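Local coordinates for amide synthase (Vibrio cholerae, PDB 1L5A), which is the condensation enzyme VibH of vibriobactin biosynthesis, a nonribosomal peptide synthetase condensation domain that probably forms an amide bond, at residues N220-K225 with Q403-F408. Sequence-based numbering, arbitrary orientation.
Sequences NHLLLK and QLLARF
Leu222 reaches across from one helix and puts its two methyls to different uses on the other. CD1 sits almost exactly over the middle of the Phe408 ring, 3.5 Å from the centroid and only 8° off the ring normal, a CH-pi contact made through the face; all six ring carbons lie at similar distances from it. The other branch, CD2, meets Leu404 CD2 at 3.5 Å, so that the leucine fork is held between an aromatic face and a second leucine. Leu222 leaves its helix toward the partner, and with CG opposite the backbone N (chi1 172°) the fork is carried on across. The Leu222 and Phe408 side chains run past each other in opposite senses.

This is helix-to-helix packing within the condensation-domain fold: 220-225 belongs to helix 217-229 and 403-408 lies near the C-terminal end of helix 387-409, with short-segment axes 10.6 Å apart at a crossing angle of 76°. At that separation the backbones stay well apart, and Leu222 is the one side chain of 220-225 that makes the contact, meeting Leu404, Leu405 and Phe408 from the other side. The side chains of Leu404 and Phe408 also rest on Leu418 of helix 415-420, and that of Leu404 on Leu241 of helix 234-249.

Away from the Leu222 fork the fit slackens. Leu405 is partly exposed, its CD1 4.4 Å from Leu222 CD2, and its side chain also touches Asn216. Lys225 starts out toward the second helix but turns its exposed end away, the side chain coming no nearer than 5.8 Å to any atom of 403-408.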
ATOM      1  N   ASN A 220       6.271  36.582   1.918  1.00 59.90           N
ATOM      2  CA  ASN A 220       5.270  35.527   1.808  1.00 61.39           C
ATOM      3  C   ASN A 220       4.992  35.151   0.358  1.00 62.04           C
ATOM      4  O   ASN A 220       4.852  33.972   0.037  1.00 62.61           O
ATOM      5  CB  ASN A 220       3.974  35.944   2.501  1.00 61.70           C
ATOM      6  CG  ASN A 220       4.192  36.297   3.957  1.00 66.17           C
ATOM      7  OD1 ASN A 220       5.127  35.804   4.590  1.00 64.21           O
ATOM      8  ND2 ASN A 220       3.323  37.141   4.501  1.00 61.49           N
ATOM      9  N   HIS A 221       4.913  36.146  -0.519  1.00 63.42           N
ATOM     10  CA  HIS A 221       4.679  35.865  -1.931  1.00 62.63           C
ATOM     11  C   HIS A 221       5.869  35.057  -2.447  1.00 63.95           C
ATOM     12  O   HIS A 221       5.693  34.051  -3.139  1.00 68.59           O
ATOM     13  CB  HIS A 221       4.525  37.166  -2.719  1.00 59.99           C
ATOM     14  N   LEU A 222       7.079  35.488  -2.093  1.00 62.30           N
ATOM     15  CA  LEU A 222       8.301  34.795  -2.512  1.00 58.45           C
ATOM     16  C   LEU A 222       8.335  33.371  -1.959  1.00 56.71           C
ATOM     17  O   LEU A 222       8.718  32.423  -2.656  1.00 52.80           O
ATOM     18  CB  LEU A 222       9.533  35.562  -2.023  1.00 57.24           C
ATOM     19  CG  LEU A 222      10.891  34.874  -2.205  1.00 60.51           C
ATOM     20  CD1 LEU A 222      11.163  34.592  -3.671  1.00 54.35           C
ATOM     21  CD2 LEU A 222      11.980  35.769  -1.636  1.00 67.64           C
ATOM     22  N   LEU A 223       7.927  33.242  -0.697  1.00 56.12           N
ATOM     23  CA  LEU A 223       7.888  31.960   0.002  1.00 52.93           C
ATOM     24  C   LEU A 223       7.050  30.995  -0.826  1.00 57.80           C
ATOM     25  O   LEU A 223       7.451  29.850  -1.071  1.00 55.07           O
ATOM     26  CB  LEU A 223       7.242  32.133   1.378  1.00 44.07           C
ATOM     27  CG  LEU A 223       7.599  31.204   2.542  1.00 44.44           C
ATOM     28  CD1 LEU A 223       6.319  30.954   3.324  1.00 36.41           C
ATOM     29  CD2 LEU A 223       8.221  29.889   2.079  1.00 23.34           C
ATOM     30  N   LEU A 224       5.877  31.467  -1.249  1.00 57.08           N
ATOM     31  CA  LEU A 224       4.992  30.642  -2.056  1.00 57.83           C
ATOM     32  C   LEU A 224       5.699  30.284  -3.350  1.00 61.95           C
ATOM     33  O   LEU A 224       5.901  29.100  -3.624  1.00 65.52           O
ATOM     34  CB  LEU A 224       3.681  31.374  -2.340  1.00 52.86           C
ATOM     35  CG  LEU A 224       2.745  31.448  -1.128  1.00 54.67           C
ATOM     36  CD1 LEU A 224       1.625  32.453  -1.370  1.00 52.41           C
ATOM     37  CD2 LEU A 224       2.181  30.063  -0.860  1.00 52.48           C
ATOM     38  N   LYS A 225       6.098  31.289  -4.133  1.00 62.35           N
ATOM     39  CA  LYS A 225       6.791  31.013  -5.391  1.00 63.40           C
ATOM     40  C   LYS A 225       7.855  29.957  -5.160  1.00 60.85           C
ATOM     41  O   LYS A 225       7.834  28.894  -5.784  1.00 59.43           O
ATOM     42  CB  LYS A 225       7.443  32.272  -5.965  1.00 69.21           C
ATOM     43  CG  LYS A 225       6.525  33.126  -6.834  1.00 78.57           C
ATOM     44  CD  LYS A 225       5.387  33.725  -6.024  1.00 83.70           C
ATOM     45  CE  LYS A 225       4.589  34.740  -6.829  1.00 85.82           C
ATOM     46  NZ  LYS A 225       3.538  35.396  -5.993  1.00 88.58           N
ATOM     47  N   GLN A 403      17.275  39.477   3.947  1.00 61.35           N
ATOM     48  CA  GLN A 403      18.253  39.262   2.885  1.00 64.85           C
ATOM     49  C   GLN A 403      17.637  38.548   1.700  1.00 65.26           C
ATOM     50  O   GLN A 403      17.657  39.053   0.588  1.00 69.13           O
ATOM     51  CB  GLN A 403      19.415  38.407   3.374  1.00 67.96           C
ATOM     52  CG  GLN A 403      20.558  39.155   4.010  1.00 71.99           C
ATOM     53  CD  GLN A 403      21.696  38.215   4.356  1.00 75.60           C
ATOM     54  OE1 GLN A 403      22.051  37.341   3.559  1.00 72.75           O
ATOM     55  NE2 GLN A 403      22.279  38.391   5.541  1.00 73.92           N
ATOM     56  N   LEU A 404      17.111  37.353   1.952  1.00 69.39           N
ATOM     57  CA  LEU A 404      16.490  36.542   0.913  1.00 63.38           C
ATOM     58  C   LEU A 404      15.594  37.426   0.065  1.00 64.19           C
ATOM     59  O   LEU A 404      15.645  37.370  -1.163  1.00 63.02           O
ATOM     60  CB  LEU A 404      15.656  35.415   1.535  1.00 61.03           C
ATOM     61  CG  LEU A 404      15.502  34.089   0.773  1.00 54.90           C
ATOM     62  CD1 LEU A 404      14.492  33.231   1.501  1.00 56.07           C
ATOM     63  CD2 LEU A 404      15.047  34.310  -0.649  1.00 57.71           C
ATOM     64  N   LEU A 405      14.772  38.248   0.713  1.00 64.05           N
ATOM     65  CA  LEU A 405      13.880  39.123  -0.041  1.00 69.60           C
ATOM     66  C   LEU A 405      14.673  40.111  -0.893  1.00 70.89           C
ATOM     67  O   LEU A 405      14.222  40.519  -1.965  1.00 73.32           O
ATOM     68  CB  LEU A 405      12.953  39.898   0.892  1.00 66.79           C
ATOM     69  CG  LEU A 405      12.018  40.833   0.121  1.00 68.95           C
ATOM     70  CD1 LEU A 405      11.231  40.044  -0.920  1.00 64.29           C
ATOM     71  CD2 LEU A 405      11.081  41.523   1.096  1.00 71.88           C
ATOM     72  N   ALA A 406      15.851  40.487  -0.401  1.00 68.81           N
ATOM     73  CA  ALA A 406      16.732  41.423  -1.088  1.00 66.78           C
ATOM     74  C   ALA A 406      17.401  40.758  -2.282  1.00 66.83           C
ATOM     75  O   ALA A 406      17.233  41.211  -3.415  1.00 65.78           O
ATOM     76  CB  ALA A 406      17.784  41.949  -0.123  1.00 64.99           C
ATOM     77  N   ARG A 407      18.172  39.701  -2.029  1.00 66.22           N
ATOM     78  CA  ARG A 407      18.839  38.966  -3.103  1.00 71.16           C
ATOM     79  C   ARG A 407      17.847  38.779  -4.256  1.00 75.18           C
ATOM     80  O   ARG A 407      18.236  38.644  -5.417  1.00 74.43           O
ATOM     81  CB  ARG A 407      19.314  37.599  -2.600  1.00 68.57           C
ATOM     82  CG  ARG A 407      20.645  37.611  -1.871  1.00 70.97           C
ATOM     83  CD  ARG A 407      20.906  36.270  -1.194  1.00 80.71           C
ATOM     84  NE  ARG A 407      20.032  36.072  -0.035  1.00 93.91           N
ATOM     85  CZ  ARG A 407      20.047  34.998   0.755  1.00 97.33           C
ATOM     86  NH1 ARG A 407      20.893  34.000   0.521  1.00 99.81           N
ATOM     87  NH2 ARG A 407      19.215  34.924   1.787  1.00 96.14           N
ATOM     88  N   PHE A 408      16.562  38.781  -3.908  1.00 78.17           N
ATOM     89  CA  PHE A 408      15.475  38.632  -4.867  1.00 81.27           C
ATOM     90  C   PHE A 408      15.301  39.951  -5.623  1.00 84.41           C
ATOM     91  O   PHE A 408      15.280  39.980  -6.855  1.00 82.17           O
ATOM     92  CB  PHE A 408      14.185  38.277  -4.122  1.00 78.20           C
ATOM     93  CG  PHE A 408      13.092  37.765  -5.008  1.00 76.65           C
ATOM     94  CD1 PHE A 408      13.330  36.723  -5.897  1.00 71.55           C
ATOM     95  CD2 PHE A 408      11.813  38.310  -4.941  1.00 76.45           C
ATOM     96  CE1 PHE A 408      12.314  36.231  -6.704  1.00 72.33           C
ATOM     97  CE2 PHE A 408      10.787  37.824  -5.745  1.00 73.29           C
ATOM     98  CZ  PHE A 408      11.038  36.782  -6.630  1.00 73.55           C
TER